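Local atomic coordinates of neural-cadherin (PDB entry 3UBG), a protein that mediates calcium-dependent, mainly homophilic adhesion between cells, and is represented here by a piece of its ectodomain holding successive cadherin repeats. Residues Glu10-Asp15 / Lys97-Glu102; Asn41-Val46 / Val54-Asp59; Tyr105-Pro110 / Gln131-Asp136; Asp138-Tyr143 / Asp185-Val190. All blocks are in the same frame, centred on the assembly; numbering follows the deposited sequence.

Contact 1 of 4, residues Glu10-Asp15 / Lys97-Glu102. With CA (calcium ion), chain E; CA (calcium ion), chain F; CA (calcium ion), chain D.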
# COMPACT_ATOMS: atom_id res chain seq x y z
N GLU A 10 -1.17 -30.39 -6.13
CA GLU A 10 -0.76 -29.54 -5.04
C GLU A 10 0.64 -28.97 -5.25
O GLU A 10 1.52 -29.67 -5.73
CB GLU A 10 -0.65 -30.41 -3.82
CG GLU A 10 -1.66 -30.21 -2.75
CD GLU A 10 -1.22 -30.93 -1.50
OE1 GLU A 10 -1.48 -32.16 -1.40
OE2 GLU A 10 -0.60 -30.28 -0.63
N PHE A 11 0.85 -27.73 -4.84
CA PHE A 11 2.19 -27.15 -4.83
C PHE A 11 2.25 -25.96 -3.90
O PHE A 11 1.23 -25.32 -3.61
CB PHE A 11 2.61 -26.66 -6.23
CG PHE A 11 2.84 -27.75 -7.24
CD1 PHE A 11 1.90 -27.99 -8.25
CD2 PHE A 11 4.01 -28.51 -7.23
CE1 PHE A 11 2.12 -28.97 -9.21
CE2 PHE A 11 4.23 -29.51 -8.19
CZ PHE A 11 3.29 -29.73 -9.18
N THR A 12 3.45 -25.64 -3.43
CA THR A 12 3.71 -24.34 -2.84
C THR A 12 3.85 -23.30 -3.94
O THR A 12 4.24 -23.63 -5.07
CB THR A 12 4.99 -24.36 -1.99
OG1 THR A 12 6.13 -24.43 -2.86
CG2 THR A 12 4.99 -25.57 -1.04
N GLU A 13 3.54 -22.05 -3.62
CA GLU A 13 3.82 -20.96 -4.57
C GLU A 13 5.32 -20.92 -4.92
O GLU A 13 5.70 -20.47 -6.01
CB GLU A 13 3.34 -19.62 -4.03
CG GLU A 13 4.07 -19.17 -2.78
CD GLU A 13 3.50 -17.90 -2.16
OE1 GLU A 13 3.48 -17.83 -0.92
OE2 GLU A 13 3.07 -16.99 -2.90
N ALA A 14 6.16 -21.40 -4.01
CA ALA A 14 7.60 -21.40 -4.28
C ALA A 14 8.03 -22.47 -5.29
O ALA A 14 9.07 -22.35 -5.93
CB ALA A 14 8.39 -21.54 -2.98
N ASP A 15 7.24 -23.53 -5.42
CA ASP A 15 7.51 -24.52 -6.45
C ASP A 15 7.36 -23.88 -7.83
O ASP A 15 7.93 -24.37 -8.80
CB ASP A 15 6.55 -25.72 -6.33
CG ASP A 15 6.72 -26.48 -5.05
OD1 ASP A 15 7.86 -26.58 -4.54
OD2 ASP A 15 5.72 -27.01 -4.55
N LYS A 97 -0.11 -23.37 -2.36
CA LYS A 97 0.11 -23.28 -0.93
C LYS A 97 0.99 -22.10 -0.57
O LYS A 97 1.97 -21.81 -1.25
CB LYS A 97 0.71 -24.58 -0.42
CG LYS A 97 -0.31 -25.69 -0.35
CD LYS A 97 0.31 -26.94 0.16
CE LYS A 97 1.06 -27.63 -0.94
NZ LYS A 97 1.75 -28.83 -0.43
N ASP A 98 0.63 -21.40 0.50
CA ASP A 98 1.33 -20.20 0.90
C ASP A 98 2.69 -20.52 1.50
O ASP A 98 2.82 -21.44 2.30
CB ASP A 98 0.51 -19.43 1.93
CG ASP A 98 1.21 -18.18 2.39
OD1 ASP A 98 1.66 -17.42 1.51
OD2 ASP A 98 1.34 -17.95 3.61
N VAL A 99 3.69 -19.73 1.12
CA VAL A 99 5.01 -19.78 1.72
C VAL A 99 5.29 -18.37 2.24
O VAL A 99 4.74 -17.40 1.75
CB VAL A 99 6.08 -20.24 0.67
CG1 VAL A 99 7.47 -19.95 1.14
CG2 VAL A 99 5.94 -21.74 0.35
N ASN A 100 6.11 -18.23 3.26
CA ASN A 100 6.36 -16.90 3.80
C ASN A 100 7.40 -16.20 2.94
O ASN A 100 8.59 -16.46 3.06
CB ASN A 100 6.81 -16.99 5.26
CG ASN A 100 6.69 -15.66 5.99
OD1 ASN A 100 7.01 -14.61 5.45
ND2 ASN A 100 6.25 -15.72 7.23
N ASP A 101 6.94 -15.31 2.07
CA ASP A 101 7.79 -14.80 1.01
C ASP A 101 7.49 -13.35 0.64
O ASP A 101 7.97 -12.86 -0.39
CB ASP A 101 7.67 -15.70 -0.22
CG ASP A 101 6.35 -15.51 -0.96
OD1 ASP A 101 5.39 -15.04 -0.35
OD2 ASP A 101 6.28 -15.85 -2.16
N GLU A 102 6.68 -12.68 1.45
CA GLU A 102 6.40 -11.26 1.21
C GLU A 102 6.85 -10.40 2.39
O GLU A 102 6.64 -10.75 3.54
CB GLU A 102 4.91 -11.05 0.93
CG GLU A 102 4.40 -11.89 -0.23
CD GLU A 102 5.12 -11.60 -1.54
OE1 GLU A 102 5.87 -10.60 -1.62
OE2 GLU A 102 4.94 -12.35 -2.51
CA CA E . 3.23 -15.87 0.69
CA CA F . 4.02 -14.63 -2.78
CA CA D . 6.27 -12.23 5.35
O HOH W 1 5.22 -14.94 -5.23
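E13 and V99 meet where the carboxylate OE1 takes the backbone N-H of V99. V99 N lies 2.8 Å from E13 OE1, in a nearly straight bond to the anti lone pair. The same OE1 binds a calcium ion at 2.5 Å. D98 OD1, V99 O and D101 OD1 bind this ion as well, with E61 and D136 from outside. E13 OE2 goes to a second calcium ion, also held by both oxygens of D101, by E102 OE2 and by a water, with D59 and E61 from outside. E13 has a further polar partner in Y60, and D98 in T137. This is part of the three-calcium site between successive cadherin domains; N100 OD1 and E102 O bind the third ion. Residues 97-102 form the linker that leaves the N-terminal domain of this chain. Upstream the backbones pair in parallel, T12 opposite K97. K97 N gives to F11 O at 2.7 Å, and E13 N gives to K97 O at 2.9 Å. The K97 side chain bends at its third torsion (-80°), bringing NZ to E10 OE2 at 2.8 Å in a salt bridge. V99 CG2 lies 3.6 Å from T12 CB. T12 OG1 accepts from D15 N, an ST motif.

Contact 2 of 4, residues Asn41-Val46 / Val54-Asp59. With CA (calcium ion), chain F.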
# COMPACT_ATOMS: atom_id res chain seq x y z
N ASN A 41 -3.67 -18.07 -19.74
CA ASN A 41 -3.56 -18.01 -18.29
C ASN A 41 -2.33 -17.22 -17.82
O ASN A 41 -1.25 -17.38 -18.37
CB ASN A 41 -3.52 -19.41 -17.70
CG ASN A 41 -3.76 -19.42 -16.23
OD1 ASN A 41 -2.84 -19.27 -15.43
ND2 ASN A 41 -5.01 -19.56 -15.85
N PRO A 42 -2.49 -16.38 -16.79
CA PRO A 42 -1.35 -15.57 -16.36
C PRO A 42 -0.25 -16.41 -15.73
O PRO A 42 0.91 -15.98 -15.76
CB PRO A 42 -1.95 -14.65 -15.27
CG PRO A 42 -3.43 -14.73 -15.46
CD PRO A 42 -3.70 -16.11 -16.01
N TRP A 43 -0.60 -17.58 -15.19
CA TRP A 43 0.31 -18.32 -14.32
C TRP A 43 0.98 -19.52 -14.98
O TRP A 43 2.05 -19.95 -14.55
CB TRP A 43 -0.42 -18.79 -13.08
CG TRP A 43 -1.14 -17.69 -12.35
CD1 TRP A 43 -2.48 -17.49 -12.30
CD2 TRP A 43 -0.55 -16.64 -11.57
NE1 TRP A 43 -2.77 -16.38 -11.54
CE2 TRP A 43 -1.60 -15.85 -11.06
CE3 TRP A 43 0.77 -16.30 -11.23
CZ2 TRP A 43 -1.38 -14.73 -10.25
CZ3 TRP A 43 0.99 -15.18 -10.41
CH2 TRP A 43 -0.08 -14.41 -9.94
N VAL A 44 0.34 -20.07 -15.99
CA VAL A 44 0.84 -21.28 -16.60
C VAL A 44 0.78 -21.19 -18.14
O VAL A 44 -0.09 -20.51 -18.72
CB VAL A 44 0.05 -22.55 -16.10
CG1 VAL A 44 0.30 -22.82 -14.61
CG2 VAL A 44 -1.43 -22.43 -16.38
N THR A 45 1.72 -21.86 -18.81
CA THR A 45 1.55 -22.18 -20.23
C THR A 45 1.36 -23.68 -20.38
O THR A 45 1.87 -24.46 -19.57
CB THR A 45 2.75 -21.72 -21.12
OG1 THR A 45 3.98 -22.31 -20.68
CG2 THR A 45 2.87 -20.22 -21.12
N VAL A 46 0.62 -24.08 -21.41
CA VAL A 46 0.53 -25.49 -21.79
C VAL A 46 1.28 -25.72 -23.11
O VAL A 46 0.99 -25.09 -24.12
CB VAL A 46 -0.95 -25.93 -21.91
CG1 VAL A 46 -1.06 -27.44 -22.18
CG2 VAL A 46 -1.73 -25.55 -20.64
N VAL A 54 5.37 -22.87 -15.50
CA VAL A 54 5.17 -21.58 -14.85
C VAL A 54 5.30 -20.50 -15.92
O VAL A 54 6.23 -20.52 -16.71
CB VAL A 54 6.23 -21.31 -13.76
CG1 VAL A 54 6.03 -19.92 -13.13
CG2 VAL A 54 6.20 -22.36 -12.71
N LYS A 55 4.36 -19.57 -15.95
CA LYS A 55 4.49 -18.41 -16.81
C LYS A 55 4.94 -17.21 -15.92
O LYS A 55 6.15 -16.94 -15.78
CB LYS A 55 3.16 -18.11 -17.51
CG LYS A 55 3.30 -17.24 -18.78
CD LYS A 55 1.97 -16.52 -19.12
CE LYS A 55 1.06 -17.35 -20.01
NZ LYS A 55 0.12 -16.52 -20.81
N LYS A 56 3.99 -16.53 -15.30
CA LYS A 56 4.34 -15.57 -14.26
C LYS A 56 4.67 -16.39 -13.03
O LYS A 56 3.99 -17.38 -12.77
CB LYS A 56 3.15 -14.66 -13.97
CG LYS A 56 3.41 -13.58 -12.96
CD LYS A 56 2.13 -12.79 -12.77
CE LYS A 56 2.40 -11.42 -12.22
NZ LYS A 56 1.10 -10.73 -11.96
N LYS A 57 5.70 -16.00 -12.29
CA LYS A 57 6.02 -16.68 -11.04
C LYS A 57 4.79 -16.78 -10.17
O LYS A 57 4.04 -15.81 -10.01
CB LYS A 57 7.12 -15.95 -10.28
CG LYS A 57 8.42 -15.87 -11.04
CD LYS A 57 9.53 -15.26 -10.19
CE LYS A 57 10.86 -15.24 -10.95
NZ LYS A 57 11.91 -14.48 -10.21
N TRP A 58 4.59 -17.96 -9.59
CA TRP A 58 3.42 -18.20 -8.79
C TRP A 58 3.43 -17.29 -7.57
O TRP A 58 4.49 -16.99 -7.01
CB TRP A 58 3.35 -19.67 -8.41
CG TRP A 58 2.98 -20.55 -9.59
CD1 TRP A 58 2.66 -20.13 -10.85
CD2 TRP A 58 2.90 -21.97 -9.60
NE1 TRP A 58 2.37 -21.21 -11.65
CE2 TRP A 58 2.50 -22.36 -10.90
CE3 TRP A 58 3.11 -22.97 -8.64
CZ2 TRP A 58 2.32 -23.70 -11.27
CZ3 TRP A 58 2.92 -24.32 -9.00
CH2 TRP A 58 2.53 -24.67 -10.31
N ASP A 59 2.24 -16.84 -7.17
CA ASP A 59 2.10 -15.90 -6.07
C ASP A 59 0.75 -16.10 -5.39
O ASP A 59 -0.29 -15.67 -5.89
CB ASP A 59 2.29 -14.46 -6.57
CG ASP A 59 2.15 -13.41 -5.46
OD1 ASP A 59 2.16 -13.75 -4.26
OD2 ASP A 59 2.04 -12.22 -5.82
CA CA F . 4.02 -14.63 -2.78
O HOH W 1 5.22 -14.94 -5.23
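The turn leading into edge strand 44-46 of a small antiparallel sheet meets the loop leaving strand 51-54 here, around the carbonyl of W43. K55 N reaches W43 O at 2.7 Å in an almost straight bond. The indole NE1 of W58 reaches W43 O at 3.2 Å. The two donors come from opposite faces of the carbonyl plane, so one oxygen is gripped twice. W43 O lies near the plane of the W58 ring, and V44 CG1 also meets that ring at its edge. Next door K56 N bonds to P42 O. N41 OD1 accepts from W43 N, an Asx turn that shapes the chain before the strand. In this cadherin domain the loop runs on to a calcium site: D59 OD1 binds the ion at 2.5 Å. The W43 ring reaches toward that end, with CZ3 3.1 Å from K57 O at its edge. K56 lies alongside W43, its CD 3.5 Å from W43 CZ3. K55 crosses T45, its CG 3.8 Å from T45 CG2, while NZ makes a salt bridge with D40. An alanine in place of this lysine would remove the chain lying against T45 and is likely to leave D40 without its charged mate.

Contact 3 of 4, residues Tyr105-Pro110 / Gln131-Asp136. With CA (calcium ion), chain D; CA (calcium ion), chain E.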
# COMPACT_ATOMS: atom_id res chain seq x y z
N TYR A 105 5.05 -4.38 5.93
CA TYR A 105 4.92 -2.99 5.57
C TYR A 105 4.22 -2.24 6.70
O TYR A 105 3.43 -2.84 7.45
CB TYR A 105 4.15 -2.85 4.25
CG TYR A 105 2.79 -3.47 4.30
CD1 TYR A 105 1.67 -2.71 4.60
CD2 TYR A 105 2.62 -4.82 4.06
CE1 TYR A 105 0.42 -3.27 4.65
CE2 TYR A 105 1.37 -5.41 4.11
CZ TYR A 105 0.27 -4.63 4.39
OH TYR A 105 -0.99 -5.20 4.46
N PHE A 106 4.50 -0.95 6.84
CA PHE A 106 3.89 -0.15 7.90
C PHE A 106 2.50 0.30 7.49
O PHE A 106 2.27 0.66 6.33
CB PHE A 106 4.76 1.05 8.26
CG PHE A 106 6.00 0.71 9.06
CD1 PHE A 106 7.25 0.84 8.50
CD2 PHE A 106 5.89 0.28 10.37
CE1 PHE A 106 8.40 0.54 9.24
CE2 PHE A 106 7.02 -0.01 11.12
CZ PHE A 106 8.28 0.10 10.55
N ILE A 107 1.57 0.26 8.44
CA ILE A 107 0.20 0.67 8.18
C ILE A 107 -0.11 2.01 8.87
O ILE A 107 -1.20 2.56 8.70
CB ILE A 107 -0.81 -0.41 8.59
CG1 ILE A 107 -0.79 -0.64 10.12
CG2 ILE A 107 -0.53 -1.71 7.85
CD1 ILE A 107 -1.86 -1.59 10.61
N ASN A 108 0.85 2.51 9.64
CA ASN A 108 0.76 3.84 10.25
C ASN A 108 0.34 4.95 9.28
O ASN A 108 0.90 5.10 8.20
CB ASN A 108 2.11 4.24 10.87
CG ASN A 108 2.47 3.42 12.08
OD1 ASN A 108 3.16 2.40 11.98
ND2 ASN A 108 2.00 3.86 13.25
N ARG A 109 -0.63 5.76 9.69
CA ARG A 109 -0.96 6.95 8.92
C ARG A 109 -1.21 8.10 9.88
O ARG A 109 -1.72 7.88 10.98
CB ARG A 109 -2.19 6.70 8.03
CG ARG A 109 -2.00 5.63 6.94
CD ARG A 109 -0.88 6.01 5.95
NE ARG A 109 -0.80 5.09 4.81
CZ ARG A 109 0.02 4.03 4.74
NH1 ARG A 109 0.85 3.74 5.74
NH2 ARG A 109 0.01 3.26 3.67
N PRO A 110 -0.83 9.32 9.50
CA PRO A 110 -0.16 9.63 8.23
C PRO A 110 1.29 9.20 8.23
O PRO A 110 1.82 8.80 9.27
CB PRO A 110 -0.21 11.17 8.16
CG PRO A 110 -1.17 11.59 9.24
CD PRO A 110 -1.07 10.54 10.29
N GLN A 131 2.96 0.26 13.72
CA GLN A 131 1.99 -0.75 13.35
C GLN A 131 2.33 -1.29 11.98
O GLN A 131 2.27 -0.57 10.99
CB GLN A 131 0.58 -0.15 13.34
CG GLN A 131 0.06 0.25 14.72
CD GLN A 131 -1.27 1.02 14.64
OE1 GLN A 131 -2.27 0.58 15.20
NE2 GLN A 131 -1.27 2.15 13.95
N ALA A 132 2.70 -2.56 11.91
CA ALA A 132 3.04 -3.12 10.61
C ALA A 132 2.17 -4.31 10.32
O ALA A 132 1.74 -4.99 11.22
CB ALA A 132 4.52 -3.49 10.56
N ARG A 133 1.90 -4.57 9.05
CA ARG A 133 1.30 -5.84 8.66
C ARG A 133 2.24 -6.62 7.76
O ARG A 133 3.27 -6.12 7.34
CB ARG A 133 -0.05 -5.66 7.98
CG ARG A 133 -1.15 -5.29 8.94
CD ARG A 133 -2.50 -5.45 8.25
NE ARG A 133 -3.60 -4.95 9.06
CZ ARG A 133 -4.36 -3.91 8.72
NH1 ARG A 133 -4.12 -3.27 7.58
NH2 ARG A 133 -5.34 -3.51 9.52
N ASP A 134 1.85 -7.84 7.46
CA ASP A 134 2.60 -8.70 6.58
C ASP A 134 1.62 -9.62 5.84
O ASP A 134 0.70 -10.15 6.45
CB ASP A 134 3.59 -9.53 7.39
CG ASP A 134 4.44 -10.42 6.53
OD1 ASP A 134 3.91 -11.41 5.94
OD2 ASP A 134 5.65 -10.13 6.45
N PRO A 135 1.82 -9.80 4.53
CA PRO A 135 0.86 -10.46 3.65
C PRO A 135 0.75 -11.96 3.85
O PRO A 135 -0.27 -12.53 3.51
CB PRO A 135 1.40 -10.16 2.24
CG PRO A 135 2.38 -9.04 2.42
CD PRO A 135 2.95 -9.22 3.79
N ASP A 136 1.76 -12.61 4.41
CA ASP A 136 1.70 -14.06 4.53
C ASP A 136 0.74 -14.52 5.63
O ASP A 136 0.39 -13.74 6.51
CB ASP A 136 3.11 -14.63 4.72
CG ASP A 136 4.05 -14.17 3.62
OD1 ASP A 136 3.64 -14.13 2.46
OD2 ASP A 136 5.19 -13.80 3.88
CA CA D . 6.27 -12.23 5.35
CA CA E . 3.23 -15.87 0.69
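Y105 lays one face of its ring over the backbone O of R133, with CD2 3.6 Å from that atom. CG sits between the backbone N and the carbonyl carbon (chi1 57°), which swings the ring across the neighbouring strand. Y105 OH lies 3.7 Å from R133 CB. P135 CG comes to the ring edge. Below the ring the backbones form an antiparallel hydrogen-bonded pair: Y105 N gives to R133 O, and R133 N gives to Y105 O at 2.8 Å. F106 and A132 are the next, non-hydrogen-bonded pair. Their side chains share the inner face, where F106 CD2 meets A132 CB and the ring packs on V181 and M113. I107 N then bonds to Q131 O at 2.8 Å, almost straight. I107 CD1 stands 3.9 Å above the centre of the R133 guanidinium, and I107 CG1 lies 3.5 Å from Q131 CB. N108 OD1 accepts from Q131 N at 2.8 Å, extending the pairing by a side chain. Strand 105-106 lies at the edge of its sheet within this chain, in the second cadherin domain. Downstream, D134 binds one calcium ion through both oxygens and D136 bridges two. D134 OD1 also takes D136 N in an Asx turn. R133 pairs with Y105 and D134 follows directly, so the sheet probably limits where D134 can place its carboxylate, and the turn where D136 can.

Contact 4 of 4, residues Asp138-Tyr143 / Asp185-Val190. With ZN (zinc ion), chain C; CA (calcium ion), chain D.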
# COMPACT_ATOMS: atom_id res chain seq x y z
N ASP A 138 1.50 -16.62 7.71
CA ASP A 138 2.42 -17.20 8.68
C ASP A 138 3.42 -16.19 9.28
O ASP A 138 4.56 -16.52 9.61
CB ASP A 138 3.17 -18.32 7.95
CG ASP A 138 4.16 -19.05 8.82
OD1 ASP A 138 3.99 -19.07 10.07
OD2 ASP A 138 5.12 -19.63 8.24
N HIS A 139 2.99 -14.94 9.44
CA HIS A 139 3.90 -13.88 9.88
C HIS A 139 4.22 -13.87 11.37
O HIS A 139 3.52 -14.46 12.18
CB HIS A 139 3.31 -12.53 9.52
CG HIS A 139 1.93 -12.34 10.04
ND1 HIS A 139 1.67 -12.03 11.35
CD2 HIS A 139 0.72 -12.44 9.43
CE1 HIS A 139 0.36 -11.92 11.53
NE2 HIS A 139 -0.23 -12.17 10.38
N ASN A 140 5.30 -13.18 11.72
CA ASN A 140 5.76 -13.07 13.09
C ASN A 140 6.55 -11.77 13.23
O ASN A 140 7.78 -11.76 13.11
CB ASN A 140 6.64 -14.27 13.44
CG ASN A 140 7.21 -14.21 14.85
OD1 ASN A 140 6.60 -13.66 15.77
ND2 ASN A 140 8.40 -14.78 15.02
N ILE A 141 5.84 -10.67 13.47
CA ILE A 141 6.41 -9.32 13.34
C ILE A 141 7.12 -8.78 14.58
O ILE A 141 6.57 -8.81 15.70
CB ILE A 141 5.35 -8.30 12.89
CG1 ILE A 141 5.00 -8.51 11.42
CG2 ILE A 141 5.88 -6.89 13.06
CD1 ILE A 141 3.51 -8.62 11.13
N HIS A 142 8.33 -8.28 14.37
CA HIS A 142 9.13 -7.65 15.41
C HIS A 142 9.50 -6.22 15.05
O HIS A 142 9.89 -5.93 13.92
CB HIS A 142 10.38 -8.46 15.68
CG HIS A 142 10.10 -9.80 16.28
ND1 HIS A 142 10.55 -10.18 17.53
CD2 HIS A 142 9.39 -10.85 15.81
CE1 HIS A 142 10.14 -11.41 17.79
NE2 HIS A 142 9.43 -11.84 16.76
N TYR A 143 9.39 -5.32 16.03
CA TYR A 143 9.63 -3.90 15.84
C TYR A 143 11.00 -3.48 16.40
O TYR A 143 11.41 -3.96 17.46
CB TYR A 143 8.51 -3.08 16.49
CG TYR A 143 7.13 -3.36 15.92
CD1 TYR A 143 6.70 -2.74 14.75
CD2 TYR A 143 6.25 -4.21 16.57
CE1 TYR A 143 5.43 -2.97 14.23
CE2 TYR A 143 4.98 -4.45 16.07
CZ TYR A 143 4.57 -3.83 14.88
OH TYR A 143 3.30 -4.06 14.35
N ASP A 185 9.59 -9.56 9.65
CA ASP A 185 8.83 -10.78 9.81
C ASP A 185 9.87 -11.86 10.10
O ASP A 185 10.61 -12.28 9.21
CB ASP A 185 8.00 -11.10 8.56
CG ASP A 185 7.31 -12.46 8.65
OD1 ASP A 185 7.36 -13.10 9.73
OD2 ASP A 185 6.70 -12.89 7.66
N GLN A 186 9.95 -12.28 11.36
CA GLN A 186 10.95 -13.24 11.76
C GLN A 186 10.55 -14.68 11.44
O GLN A 186 11.19 -15.63 11.89
CB GLN A 186 11.30 -13.06 13.24
CG GLN A 186 11.71 -11.63 13.54
CD GLN A 186 12.72 -11.51 14.67
OE1 GLN A 186 12.78 -12.34 15.57
NE2 GLN A 186 13.53 -10.45 14.62
N ASN A 187 9.50 -14.82 10.63
CA ASN A 187 9.19 -16.11 10.03
C ASN A 187 9.61 -16.23 8.57
O ASN A 187 9.33 -17.23 7.93
CB ASN A 187 7.70 -16.41 10.13
CG ASN A 187 7.34 -17.04 11.44
OD1 ASN A 187 8.18 -17.18 12.33
ND2 ASN A 187 6.07 -17.42 11.58
N GLY A 188 10.29 -15.20 8.05
CA GLY A 188 10.68 -15.19 6.64
C GLY A 188 12.12 -14.76 6.42
O GLY A 188 12.44 -13.58 6.51
N LYS A 189 12.99 -15.73 6.14
CA LYS A 189 14.42 -15.43 5.98
C LYS A 189 14.75 -14.89 4.59
O LYS A 189 14.01 -15.11 3.63
CB LYS A 189 15.26 -16.66 6.28
CG LYS A 189 15.01 -17.26 7.65
CD LYS A 189 16.13 -18.20 8.07
CE LYS A 189 15.74 -19.01 9.31
NZ LYS A 189 15.33 -18.15 10.47
N VAL A 190 15.86 -14.16 4.49
CA VAL A 190 16.42 -13.82 3.19
C VAL A 190 17.75 -14.56 3.07
O VAL A 190 18.16 -14.97 1.98
CB VAL A 190 16.65 -12.31 3.02
CG1 VAL A 190 16.31 -11.89 1.60
CG2 VAL A 190 15.80 -11.54 4.02
ZN ZN C . -2.40 -12.28 10.12
CA CA D . 6.27 -12.23 5.35
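D185 OD1 accepts two backbone N-H groups, N140 N and N187 N, each at 2.9 Å, one on each side of its carboxylate plane. The bond from N187 N closes an Asx turn, and it sits within the type I turn from D185 to G188. The other oxygen, OD2, binds a calcium ion at 2.4 Å. CG lies anti to the backbone N (chi1 174°), and this sends the carboxylate toward both the metal and the N140 backbone. This is the tight part of the contact, and D185 is buried. Close by, Q186 N bonds to N140 O at 2.8 Å. The amide of Q186 stacks closely on the H142 ring with the planes 15° apart, and Q186 OE1 sits 3.5 Å above the ring centre. Their polar ends go elsewhere: H142 ND1 to E158 and Q186 NE2 to E184. An alanine in place of H142 would probably leave the Q186 amide without its flat partner and E158 without its hydrogen bond. The looser side is at D138, which is exposed. N187 ND2 reaches D138 O at 2.6 Å, nearly in its own amide plane, but its second bond, to D138 OD1, is weak. H139 keeps CB near D185 and binds a zinc ion through NE2 at 2.2 Å. N100 of the preceding linker touches both D138 and N187. Strand 141-148 is an edge of its mixed sheet and pairs with 176-185; after the turn, G188 bonds to Q196 at the start of strand 195-207.

Overall arrangement
From the N terminus, strand 3-12 enters contact 1, which closes only when the chain returns at 97-102. Contact 2 is a short closure, 41-46 to 54-59, inside that long loop. The two touch, and they share a calcium ion and a water. Contacts 3 and 4 then follow in series in the next cadherin domain: 105-110 closes onto 131-136, and 138-143 closes later onto 185-190. None of the four cross. The linker 97-102 ties the two domains together. It shares two calcium ions with contact 3 and one with contact 4. Contacts 3 and 4 also meet directly, where Y143 OH lies 2.9 Å from A132 N. Contact 2 touches neither of them.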